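Local coordinates for protein alcohol dehydrogenase (Thermus sp., PDB 4CPD) that probably catalyses the NAD-dependent interconversion of alcohols with aldehydes or ketones, as a zinc-containing member of the medium-chain dehydrogenase/reductase family, at residues A[156-161]-A[299-304]; A[177-182]-A[314-319]; A[215-220]-A[225-230]; A[252-257]-A[286-291]. All blocks are in the same frame, centred on the assembly; numbering follows the deposited sequence.

Contact 1 (A[156-161]-A[299-304]); sequences TAYGGL and IDAVLA. With NAD (nicotinamide-adenine-dinucleotide), chain G.
Tyr-158 and Val-302 meet in a CH-pi contact that illustrates how two helices can be joined by one aromatic ring. In this medium-chain dehydrogenase the helices, 153-163 and 295-307, bracket the six parallel strands of the Rossmann fold in sequence, one coming before the first strand and one after the last. Val-302 CG2 lies over one face of the Tyr-158 ring, 4.0 Å from its centroid and 20° off the normal. The methyl is displaced toward the rim, with Tyr-158 CG as its nearest ring atom at 3.8 Å. With CG anti to the backbone N (chi1 -174°), the tyrosine extends from its helix toward 299-304, and the two side chains run alongside each other with opposed directions. Farther along the ring, Ala-301 CB approaches obliquely, 3.9 Å from the phenol OH, on the more exposed border of the contact. The interaction is van der Waals and CH-pi in nature, with no polar bond, and small, about 115 Å² summed over both segments.

A second shell packs against both partners. Val-302 also touches Leu-154 and Ser-155, a turn back on the tyrosine's own helix, while Tyr-158 rests against Val-187 of helix 179-190. Where Tyr-158 faces the other helix, Thr-156 faces the coenzyme. Its methyl CG2 is 3.7 Å from NAD C3N, and Thr-156 OG1 comes within 3.4 Å of NAD C4N, the nicotinamide carbon that exchanges hydride. That hydroxyl is held by a hydrogen bond between Thr-156 OG1 and the carbonyl O of Asp-152, a zinc ligand.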
# COMPACT_ATOMS: atom_id res chain seq x y z
N THR A 156 15.46 -6.61 -5.63
CA THR A 156 14.52 -6.73 -4.54
C THR A 156 14.45 -5.42 -3.75
O THR A 156 13.38 -4.87 -3.52
CB THR A 156 14.90 -7.92 -3.62
OG1 THR A 156 14.69 -9.14 -4.34
CG2 THR A 156 14.05 -7.98 -2.41
N ALA A 157 15.61 -4.95 -3.32
CA ALA A 157 15.70 -3.69 -2.58
C ALA A 157 15.25 -2.49 -3.45
O ALA A 157 14.50 -1.63 -3.02
CB ALA A 157 17.11 -3.50 -2.10
N TYR A 158 15.75 -2.43 -4.67
CA TYR A 158 15.36 -1.39 -5.61
C TYR A 158 13.84 -1.37 -5.72
O TYR A 158 13.20 -0.32 -5.53
CB TYR A 158 15.98 -1.71 -6.96
CG TYR A 158 15.80 -0.67 -7.97
CD1 TYR A 158 16.65 0.42 -8.02
CD2 TYR A 158 14.77 -0.76 -8.93
CE1 TYR A 158 16.49 1.41 -9.00
CE2 TYR A 158 14.61 0.21 -9.91
CZ TYR A 158 15.46 1.30 -9.95
OH TYR A 158 15.28 2.28 -10.91
N GLY A 159 13.26 -2.53 -6.00
CA GLY A 159 11.82 -2.67 -6.20
C GLY A 159 11.08 -2.17 -4.96
O GLY A 159 10.14 -1.37 -5.06
N GLY A 160 11.55 -2.61 -3.80
CA GLY A 160 10.95 -2.19 -2.56
C GLY A 160 10.86 -0.69 -2.47
O GLY A 160 9.83 -0.15 -2.08
N LEU A 161 11.95 -0.02 -2.86
CA LEU A 161 12.04 1.43 -2.75
C LEU A 161 11.23 2.14 -3.82
O LEU A 161 10.60 3.17 -3.53
CB LEU A 161 13.48 1.90 -2.82
CG LEU A 161 14.32 1.45 -1.65
CD1 LEU A 161 15.79 1.71 -1.96
CD2 LEU A 161 13.88 2.16 -0.39
N ILE A 299 14.73 -5.09 -13.56
CA ILE A 299 16.07 -5.58 -13.88
C ILE A 299 16.78 -4.76 -14.96
O ILE A 299 17.97 -4.58 -14.87
CB ILE A 299 16.03 -7.07 -14.29
CG1 ILE A 299 17.44 -7.65 -14.28
CG2 ILE A 299 15.41 -7.24 -15.67
CD1 ILE A 299 17.43 -9.15 -14.35
N ASP A 300 16.07 -4.24 -15.95
CA ASP A 300 16.73 -3.49 -17.03
C ASP A 300 17.34 -2.19 -16.50
O ASP A 300 18.47 -1.85 -16.85
CB ASP A 300 15.78 -3.24 -18.20
CG ASP A 300 15.35 -4.55 -18.89
OD1 ASP A 300 16.23 -5.28 -19.36
OD2 ASP A 300 14.14 -4.89 -18.91
N ALA A 301 16.60 -1.51 -15.62
CA ALA A 301 17.09 -0.27 -15.02
C ALA A 301 18.23 -0.55 -14.09
O ALA A 301 19.17 0.22 -14.03
CB ALA A 301 15.99 0.43 -14.28
N VAL A 302 18.15 -1.65 -13.36
CA VAL A 302 19.20 -1.97 -12.39
C VAL A 302 20.51 -2.23 -13.14
O VAL A 302 21.54 -1.66 -12.82
CB VAL A 302 18.79 -3.17 -11.52
CG1 VAL A 302 19.97 -3.69 -10.72
CG2 VAL A 302 17.67 -2.75 -10.58
N LEU A 303 20.45 -3.05 -14.16
CA LEU A 303 21.60 -3.28 -15.03
C LEU A 303 22.22 -1.96 -15.59
O LEU A 303 23.43 -1.78 -15.58
CB LEU A 303 21.22 -4.20 -16.20
CG LEU A 303 20.96 -5.66 -15.82
CD1 LEU A 303 20.49 -6.51 -17.00
CD2 LEU A 303 22.20 -6.29 -15.22
N ALA A 304 21.40 -1.06 -16.09
CA ALA A 304 21.93 0.19 -16.60
C ALA A 304 22.71 0.94 -15.47
O ALA A 304 23.73 1.55 -15.72
CB ALA A 304 20.81 1.05 -17.19
PA NAD G . 20.14 -12.14 6.27
O1A NAD G . 21.57 -12.44 5.80
O2A NAD G . 19.46 -13.10 7.25
O5B NAD G . 19.97 -10.64 6.85
C5B NAD G . 19.07 -10.37 7.92
C4B NAD G . 19.59 -9.21 8.76
O4B NAD G . 18.56 -8.73 9.63
C3B NAD G . 20.78 -9.64 9.63
O3B NAD G . 21.85 -8.68 9.64
C2B NAD G . 20.19 -9.72 11.01
O2B NAD G . 21.16 -9.46 12.03
C1B NAD G . 19.12 -8.65 10.94
N9A NAD G . 18.10 -8.89 11.96
C8A NAD G . 17.57 -10.10 12.26
N7A NAD G . 16.67 -9.94 13.26
C5A NAD G . 16.62 -8.63 13.60
C6A NAD G . 15.87 -7.80 14.56
N6A NAD G . 14.98 -8.39 15.37
N1A NAD G . 16.11 -6.46 14.61
C2A NAD G . 17.00 -5.87 13.79
N3A NAD G . 17.72 -6.58 12.89
C4A NAD G . 17.57 -7.93 12.74
O3 NAD G . 19.15 -12.08 4.99
PN NAD G . 19.30 -11.21 3.63
O1N NAD G . 20.12 -12.08 2.70
O2N NAD G . 19.62 -9.74 3.93
O5D NAD G . 17.75 -11.18 3.14
C5D NAD G . 16.88 -10.22 3.77
C4D NAD G . 15.44 -10.67 3.96
O4D NAD G . 14.73 -10.41 2.74
C3D NAD G . 15.27 -12.17 4.25
O3D NAD G . 14.12 -12.33 5.10
C2D NAD G . 15.07 -12.78 2.86
O2D NAD G . 14.42 -14.08 2.83
C1D NAD G . 14.26 -11.66 2.20
N1N NAD G . 14.31 -11.68 0.72
C2N NAD G . 13.14 -11.42 0.14
C3N NAD G . 13.00 -11.38 -1.24
C7N NAD G . 11.63 -11.06 -1.76
O7N NAD G . 11.25 -11.46 -2.85
N7N NAD G . 10.84 -10.29 -0.99
C4N NAD G . 14.12 -11.63 -2.05
C5N NAD G . 15.35 -11.90 -1.42
C6N NAD G . 15.42 -11.92 -0.02

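Contact 2 (A[177-182]-A[314-319]); sequences AGPVGL and ERIVSH. With NAD (nicotinamide-adenine-dinucleotide), chain G.
The puckered pyrrolidine ring of Pro-179 stands between protein and coenzyme: at one corner its CB meets Ile-316 CD1 at 3.8 Å, while at another its CD lies 3.2 Å from O2N of NAD. The flat group is the imidazole of His-319, at the far end of 314-319, which takes Ser-318 OG at its edge and in its plane, in a hydrogen bond to ND1 in which either partner could be the donor. Ile-316 carries the apolar contact. Its CG1 is held between the backbone N and the carbonyl carbon (chi1 75°), which directs CD1 onto the proline; the other branch, CG2, comes within 4.4 Å of Leu-182 CD1. A glycine in place of Pro-179 lacks the ring carbons that face Ile-316 CD1 and the phosphate oxygens, and would probably open a gap there and free the first turn of the helix.

This turn fits the glycine-rich turn (GxGxxG type) of Rossmann folds. Gly-178 occupies the N-cap, and a side chain there would probably collide with NAD O5B. From the first turn, Val-180 N donates a nearly straight hydrogen bond to NAD O2N, 3.2 Å long with an angle of 173° at the hydrogen. The helix N-terminus thus faces the nicotinamide-side phosphate and would be expected to favour its negative charge.

In the fold, helix 179-190 is flanked here by helix 153-163, whose Ile-153 touches Pro-179, and by helix 203-212, whose Leu-212 touches Leu-182; the 314-319 segment leads from a 3-10 turn into strand 319-322 of the mixed sheet.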
# COMPACT_ATOMS: atom_id res chain seq x y z
N ALA A 177 20.23 -4.72 8.20
CA ALA A 177 21.46 -4.36 7.50
C ALA A 177 22.20 -5.58 6.94
O ALA A 177 23.39 -5.53 6.71
CB ALA A 177 22.37 -3.59 8.44
N GLY A 178 21.48 -6.67 6.70
CA GLY A 178 22.01 -7.76 5.88
C GLY A 178 22.08 -7.34 4.42
O GLY A 178 21.78 -6.19 4.07
N PRO A 179 22.49 -8.28 3.55
CA PRO A 179 22.72 -7.98 2.12
C PRO A 179 21.61 -7.14 1.46
O PRO A 179 21.91 -6.20 0.73
CB PRO A 179 22.80 -9.37 1.48
CG PRO A 179 23.32 -10.25 2.57
CD PRO A 179 22.84 -9.67 3.88
N VAL A 180 20.35 -7.49 1.71
CA VAL A 180 19.23 -6.78 1.08
C VAL A 180 19.16 -5.37 1.59
O VAL A 180 19.07 -4.45 0.80
CB VAL A 180 17.90 -7.52 1.30
CG1 VAL A 180 16.72 -6.67 0.85
CG2 VAL A 180 17.91 -8.85 0.54
N GLY A 181 19.23 -5.22 2.91
CA GLY A 181 19.26 -3.90 3.53
C GLY A 181 20.38 -3.01 3.02
O GLY A 181 20.20 -1.80 2.83
N LEU A 182 21.54 -3.63 2.79
CA LEU A 182 22.70 -2.89 2.32
C LEU A 182 22.50 -2.45 0.88
O LEU A 182 22.92 -1.36 0.53
CB LEU A 182 23.97 -3.72 2.47
CG LEU A 182 24.31 -4.01 3.94
CD1 LEU A 182 25.37 -5.10 4.05
CD2 LEU A 182 24.78 -2.76 4.67
N GLU A 314 28.85 -5.56 -5.43
CA GLU A 314 29.90 -6.58 -5.15
C GLU A 314 30.81 -6.23 -3.96
O GLU A 314 31.41 -7.12 -3.36
CB GLU A 314 30.77 -6.89 -6.39
CG GLU A 314 31.83 -5.84 -6.73
CD GLU A 314 31.25 -4.63 -7.42
OE1 GLU A 314 29.99 -4.49 -7.50
OE2 GLU A 314 32.07 -3.82 -7.91
N ARG A 315 30.89 -4.96 -3.59
CA ARG A 315 31.66 -4.59 -2.42
C ARG A 315 31.24 -5.34 -1.15
O ARG A 315 32.00 -5.43 -0.20
CB ARG A 315 31.57 -3.08 -2.14
CG ARG A 315 31.77 -2.18 -3.33
CD ARG A 315 32.22 -0.80 -2.89
NE ARG A 315 33.67 -0.80 -2.71
CZ ARG A 315 34.56 -0.18 -3.49
NH1 ARG A 315 34.17 0.55 -4.53
NH2 ARG A 315 35.86 -0.29 -3.22
N ILE A 316 30.04 -5.86 -1.09
CA ILE A 316 29.63 -6.53 0.15
C ILE A 316 30.05 -7.99 0.19
O ILE A 316 29.92 -8.64 1.21
CB ILE A 316 28.12 -6.42 0.43
CG1 ILE A 316 27.32 -7.34 -0.49
CG2 ILE A 316 27.66 -4.98 0.28
CD1 ILE A 316 26.05 -7.82 0.18
N VAL A 317 30.59 -8.50 -0.91
CA VAL A 317 31.06 -9.89 -0.94
C VAL A 317 32.26 -10.06 0.01
O VAL A 317 33.32 -9.46 -0.20
CB VAL A 317 31.47 -10.34 -2.35
CG1 VAL A 317 31.95 -11.78 -2.31
CG2 VAL A 317 30.30 -10.20 -3.29
N SER A 318 32.07 -10.86 1.06
CA SER A 318 33.15 -11.16 1.99
C SER A 318 33.95 -12.38 1.55
O SER A 318 35.13 -12.46 1.83
CB SER A 318 32.61 -11.38 3.39
OG SER A 318 31.71 -12.48 3.40
N HIS A 319 33.31 -13.34 0.89
CA HIS A 319 33.96 -14.61 0.53
C HIS A 319 33.65 -15.08 -0.86
O HIS A 319 32.50 -15.33 -1.19
CB HIS A 319 33.48 -15.71 1.44
CG HIS A 319 33.86 -15.51 2.86
ND1 HIS A 319 33.24 -14.58 3.67
CD2 HIS A 319 34.77 -16.14 3.63
CE1 HIS A 319 33.75 -14.65 4.88
NE2 HIS A 319 34.67 -15.60 4.89
PA NAD G . 20.14 -12.14 6.27
O1A NAD G . 21.57 -12.44 5.80
O2A NAD G . 19.46 -13.10 7.25
O5B NAD G . 19.97 -10.64 6.85
C5B NAD G . 19.07 -10.37 7.92
C4B NAD G . 19.59 -9.21 8.76
O4B NAD G . 18.56 -8.73 9.63
C3B NAD G . 20.78 -9.64 9.63
O3B NAD G . 21.85 -8.68 9.64
C2B NAD G . 20.19 -9.72 11.01
O2B NAD G . 21.16 -9.46 12.03
C1B NAD G . 19.12 -8.65 10.94
N9A NAD G . 18.10 -8.89 11.96
C8A NAD G . 17.57 -10.10 12.26
N7A NAD G . 16.67 -9.94 13.26
C5A NAD G . 16.62 -8.63 13.60
C6A NAD G . 15.87 -7.80 14.56
N6A NAD G . 14.98 -8.39 15.37
N1A NAD G . 16.11 -6.46 14.61
C2A NAD G . 17.00 -5.87 13.79
N3A NAD G . 17.72 -6.58 12.89
C4A NAD G . 17.57 -7.93 12.74
O3 NAD G . 19.15 -12.08 4.99
PN NAD G . 19.30 -11.21 3.63
O1N NAD G . 20.12 -12.08 2.70
O2N NAD G . 19.62 -9.74 3.93
O5D NAD G . 17.75 -11.18 3.14
C5D NAD G . 16.88 -10.22 3.77
C4D NAD G . 15.44 -10.67 3.96
O4D NAD G . 14.73 -10.41 2.74
C3D NAD G . 15.27 -12.17 4.25
O3D NAD G . 14.12 -12.33 5.10
C2D NAD G . 15.07 -12.78 2.86
O2D NAD G . 14.42 -14.08 2.83
C1D NAD G . 14.26 -11.66 2.20
N1N NAD G . 14.31 -11.68 0.72
C2N NAD G . 13.14 -11.42 0.14
C3N NAD G . 13.00 -11.38 -1.24
C7N NAD G . 11.63 -11.06 -1.76
O7N NAD G . 11.25 -11.46 -2.85
N7N NAD G . 10.84 -10.29 -0.99
C4N NAD G . 14.12 -11.63 -2.05
C5N NAD G . 15.35 -11.90 -1.42
C6N NAD G . 15.42 -11.92 -0.02

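Contact 3 (A[215-220]-A[225-230]); sequences IPINAE and VRRVRS
Ile-217 and Arg-227 lie across one another at an oblique angle, methyl end against aliphatic stem: Ile-217 CD1 is 3.7 Å from Arg-227 CG. The same CD1 is also 3.7 Å from Val-228 CG2, but there the two side chains are nearly perpendicular, so the isoleucine tip fits between neighbouring residues of the helix. Arg-227 leaves its backbone with CG anti to N (chi1 -178°) and then bends at chi2 (60°), a turn that carries the guanidinium along the strand toward its start. There it crosses Ile-215 at about a right angle, Arg-227 NH2 lying 3.8 Å from Ile-215 CG2 in an oblique approach.

The pair is a strand followed by a helix in the Rossmann domain. Strand 215-218 forms an edge of the parallel sheet within this chain, and helix 224-231 begins the crossover toward strand 239-242. The segment axes approach to 9.7 Å and run nearly antiparallel, at 160°, as the backbone turns back over the sheet. At the turn, Asn-218 OD1 accepts from Glu-220 N in an Asx turn, at 3.1 Å.

NH1 of Arg-227 forms a salt bridge with Glu-231 OE2 of the same helix, and NE a long, weak ion pair with Glu-222. An alanine at Arg-227 is likely to remove part of the cover over Ile-215 and Ile-217 and to leave Glu-231 without its mate. Chemically, then, this is a divided side chain: CG adds to the apolar layer between helix and strand, while the guanidinium, bonded to Glu-231, lies at its partly exposed rim.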
# COMPACT_ATOMS: atom_id res chain seq x y z
N ILE A 215 22.95 6.54 8.87
CA ILE A 215 23.08 6.66 10.33
C ILE A 215 22.69 5.32 10.98
O ILE A 215 21.52 4.94 10.95
CB ILE A 215 22.15 7.75 10.84
CG1 ILE A 215 22.61 9.10 10.30
CG2 ILE A 215 22.12 7.76 12.36
CD1 ILE A 215 21.64 10.25 10.56
N PRO A 216 23.67 4.61 11.57
CA PRO A 216 23.42 3.29 12.13
C PRO A 216 22.75 3.43 13.47
O PRO A 216 22.98 4.41 14.17
CB PRO A 216 24.81 2.72 12.30
CG PRO A 216 25.63 3.93 12.63
CD PRO A 216 25.04 5.06 11.85
N ILE A 217 21.91 2.45 13.79
CA ILE A 217 21.12 2.42 15.02
C ILE A 217 21.05 0.98 15.52
O ILE A 217 20.47 0.11 14.84
CB ILE A 217 19.69 2.93 14.78
CG1 ILE A 217 19.70 4.39 14.31
CG2 ILE A 217 18.85 2.78 16.04
CD1 ILE A 217 18.34 4.98 13.99
N ASN A 218 21.64 0.71 16.68
CA ASN A 218 21.59 -0.64 17.25
C ASN A 218 20.32 -0.84 18.08
O ASN A 218 20.14 -0.19 19.12
CB ASN A 218 22.84 -0.92 18.09
CG ASN A 218 23.11 -2.40 18.25
OD1 ASN A 218 22.20 -3.17 18.58
ND2 ASN A 218 24.35 -2.82 18.02
N ALA A 219 19.44 -1.73 17.62
CA ALA A 219 18.14 -1.95 18.27
C ALA A 219 18.23 -2.68 19.61
O ALA A 219 17.28 -2.63 20.40
CB ALA A 219 17.21 -2.70 17.34
N GLU A 220 19.36 -3.37 19.84
CA GLU A 220 19.65 -4.00 21.14
C GLU A 220 19.96 -2.92 22.18
O GLU A 220 19.53 -3.02 23.34
CB GLU A 220 20.84 -4.96 21.04
CG GLU A 220 20.63 -6.32 21.70
CD GLU A 220 20.46 -7.41 20.66
OE1 GLU A 220 21.49 -7.88 20.14
OE2 GLU A 220 19.30 -7.79 20.34
N VAL A 225 12.84 3.59 17.57
CA VAL A 225 11.74 4.47 17.23
C VAL A 225 12.00 5.88 17.71
O VAL A 225 11.82 6.82 16.94
CB VAL A 225 10.40 3.95 17.78
CG1 VAL A 225 9.28 4.94 17.49
CG2 VAL A 225 10.07 2.58 17.20
N ARG A 226 12.40 6.03 18.98
CA ARG A 226 12.71 7.34 19.61
C ARG A 226 13.79 8.07 18.81
O ARG A 226 13.70 9.26 18.49
CB ARG A 226 13.20 7.14 21.05
N ARG A 227 14.79 7.29 18.44
CA ARG A 227 15.97 7.75 17.75
C ARG A 227 15.67 8.17 16.30
O ARG A 227 16.05 9.26 15.85
CB ARG A 227 16.96 6.58 17.82
CG ARG A 227 18.32 6.81 17.20
CD ARG A 227 19.14 7.95 17.80
NE ARG A 227 20.52 7.70 17.37
CZ ARG A 227 21.21 8.44 16.49
NH1 ARG A 227 20.72 9.56 15.99
NH2 ARG A 227 22.44 8.05 16.16
N VAL A 228 14.98 7.30 15.58
CA VAL A 228 14.56 7.59 14.22
C VAL A 228 13.71 8.86 14.18
O VAL A 228 13.80 9.69 13.27
CB VAL A 228 13.78 6.39 13.61
CG1 VAL A 228 13.03 6.79 12.34
CG2 VAL A 228 14.71 5.22 13.28
N ARG A 229 12.86 9.03 15.18
CA ARG A 229 11.98 10.17 15.17
C ARG A 229 12.74 11.47 15.35
O ARG A 229 12.52 12.43 14.61
CB ARG A 229 10.86 10.01 16.20
CG ARG A 229 9.74 9.11 15.70
CD ARG A 229 8.53 9.12 16.60
NE ARG A 229 7.59 8.05 16.24
CZ ARG A 229 6.71 7.49 17.07
NH1 ARG A 229 6.61 7.89 18.34
NH2 ARG A 229 5.91 6.52 16.63
N SER A 230 13.67 11.49 16.31
CA SER A 230 14.51 12.68 16.56
C SER A 230 15.35 13.05 15.32
O SER A 230 15.57 14.24 15.03
CB SER A 230 15.39 12.50 17.80
OG SER A 230 15.82 11.16 17.96

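Contact 4 (A[252-257]-A[286-291]); sequences LALEMV and LTFRIG
Leu-254, at the end of helix 247-256, packs against Leu-286 and Phe-288 on the same side of strand 286-290, showing how a helix covers the last strand of a Rossmann sheet.

The apolar contacts are few and buried. Leu-254 CD2 is the shared atom: it lies 4.1 Å from Leu-286 CD1 and again 4.1 Å from Phe-288 CD1. It meets the aromatic ring obliquely, its side chain roughly perpendicular to that of the phenylalanine. Phe-288 reaches it because CG is anti to the backbone N (chi1 178°), bringing the ring closer than its CB direction suggests. Leu-286 offers its second methyl to the residue just past the helix, with Val-257 CG1 and Leu-286 CD2 3.6 Å apart.

Polar bonds gather at the helix end. Lys-284 NZ donates hydrogen bonds to the carbonyl oxygens of Leu-254, Glu-255 and Val-257, which would be expected to offset the partial negative charge of the helix C-terminus.

Across the subunit boundary, strand 286-290 pairs antiparallel with a strand of the second subunit, continuing the sheet through the dimer. The Phe-288 ring is also edge-to-face with Phe-276 of that subunit, and Arg-289 makes a salt bridge to its Asp-285.

Chemically, hydrocarbon alone holds helix to strand, whereas the subunit boundary combines backbone pairing, a salt bridge and aromatic and aliphatic packing; Gly-291 O, just beyond, hydrogen-bonds to the nicotinamide amide.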
# COMPACT_ATOMS: atom_id res chain seq x y z
N LEU A 252 7.35 -2.41 14.24
CA LEU A 252 8.35 -1.38 14.35
C LEU A 252 8.29 -0.43 13.16
O LEU A 252 8.26 0.79 13.34
CB LEU A 252 9.73 -2.03 14.43
CG LEU A 252 10.78 -1.18 15.13
CD1 LEU A 252 10.47 -1.03 16.62
CD2 LEU A 252 12.14 -1.81 14.91
N ALA A 253 8.24 -0.99 11.96
CA ALA A 253 8.17 -0.18 10.76
C ALA A 253 6.96 0.74 10.78
O ALA A 253 7.07 1.93 10.42
CB ALA A 253 8.15 -1.06 9.52
N LEU A 254 5.83 0.18 11.21
CA LEU A 254 4.56 0.91 11.24
C LEU A 254 4.48 1.99 12.34
O LEU A 254 3.85 3.02 12.17
CB LEU A 254 3.39 -0.06 11.35
CG LEU A 254 3.19 -0.83 10.04
CD1 LEU A 254 2.33 -2.05 10.26
CD2 LEU A 254 2.57 0.03 8.94
N GLU A 255 5.15 1.75 13.46
CA GLU A 255 5.25 2.76 14.48
C GLU A 255 6.21 3.88 14.04
O GLU A 255 5.94 5.07 14.18
CB GLU A 255 5.76 2.10 15.76
CG GLU A 255 5.46 2.93 17.00
CD GLU A 255 5.89 2.25 18.29
OE1 GLU A 255 6.35 1.08 18.24
OE2 GLU A 255 5.73 2.88 19.35
N MET A 256 7.35 3.46 13.51
CA MET A 256 8.42 4.36 13.13
C MET A 256 8.03 5.38 12.03
O MET A 256 8.34 6.57 12.13
CB MET A 256 9.55 3.45 12.68
CG MET A 256 10.85 4.09 12.25
SD MET A 256 11.98 2.75 11.78
CE MET A 256 12.17 1.85 13.31
N VAL A 257 7.35 4.91 10.98
CA VAL A 257 7.11 5.72 9.79
C VAL A 257 6.27 6.92 10.17
O VAL A 257 5.44 6.81 11.06
CB VAL A 257 6.40 4.89 8.67
CG1 VAL A 257 4.98 4.54 9.07
CG2 VAL A 257 6.41 5.63 7.33
N LEU A 286 -1.74 5.35 6.64
CA LEU A 286 -0.62 4.49 6.31
C LEU A 286 -0.84 3.85 4.95
O LEU A 286 -1.96 3.46 4.64
CB LEU A 286 -0.44 3.40 7.36
CG LEU A 286 -0.03 3.89 8.77
CD1 LEU A 286 -0.30 2.82 9.81
CD2 LEU A 286 1.43 4.33 8.80
N THR A 287 0.24 3.77 4.15
CA THR A 287 0.28 2.95 2.95
C THR A 287 1.28 1.82 3.13
O THR A 287 2.45 2.06 3.38
CB THR A 287 0.71 3.76 1.74
OG1 THR A 287 -0.24 4.81 1.54
CG2 THR A 287 0.73 2.90 0.52
N PHE A 288 0.81 0.58 3.02
CA PHE A 288 1.61 -0.59 3.36
C PHE A 288 1.62 -1.56 2.18
O PHE A 288 0.60 -1.80 1.56
CB PHE A 288 1.04 -1.29 4.59
CG PHE A 288 1.77 -2.55 4.98
CD1 PHE A 288 2.96 -2.48 5.66
CD2 PHE A 288 1.24 -3.80 4.71
CE1 PHE A 288 3.64 -3.65 6.05
CE2 PHE A 288 1.91 -4.97 5.08
CZ PHE A 288 3.11 -4.90 5.75
N ARG A 289 2.79 -2.10 1.87
CA ARG A 289 2.89 -3.11 0.85
C ARG A 289 3.82 -4.23 1.30
O ARG A 289 4.85 -4.00 1.90
CB ARG A 289 3.31 -2.51 -0.49
CG ARG A 289 3.23 -3.56 -1.61
CD ARG A 289 3.47 -2.98 -2.99
NE ARG A 289 3.36 -4.01 -4.03
CZ ARG A 289 3.49 -3.78 -5.33
NH1 ARG A 289 3.73 -2.57 -5.81
NH2 ARG A 289 3.38 -4.79 -6.18
N ILE A 290 3.42 -5.46 1.02
CA ILE A 290 4.21 -6.65 1.36
C ILE A 290 4.16 -7.62 0.21
O ILE A 290 3.11 -7.83 -0.38
CB ILE A 290 3.71 -7.31 2.66
CG1 ILE A 290 4.53 -8.57 2.97
CG2 ILE A 290 2.23 -7.66 2.60
CD1 ILE A 290 4.52 -8.93 4.44
N GLY A 291 5.30 -8.21 -0.13
CA GLY A 291 5.35 -9.11 -1.27
C GLY A 291 6.73 -9.63 -1.63
O GLY A 291 7.74 -9.16 -1.13

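Along the chain, contacts 1 and 2 cross, their segments alternating, and both enclose contacts 3 and 4, which follow one another. Contacts 1 and 2 have centres 16 Å apart, touch through Ala-157 CB and Val-180 O at 3.6 Å, and both reach NAD. Contacts 3 and 4, centres also 16 Å apart, pack helices 224-231 and 247-256 on the six-stranded sheet, one at each of its outermost strands within the chain; Arg-229 NH2 probably hydrogen-bonds to Glu-255 O between them. The centres of contacts 1 and 3 lie about 27 Å apart, their nearest atoms about 14 Å. Contact 2 joins the Rossmann part to the segment entering the mixed sheet, while contact 4 reaches the sheet shared with the second subunit.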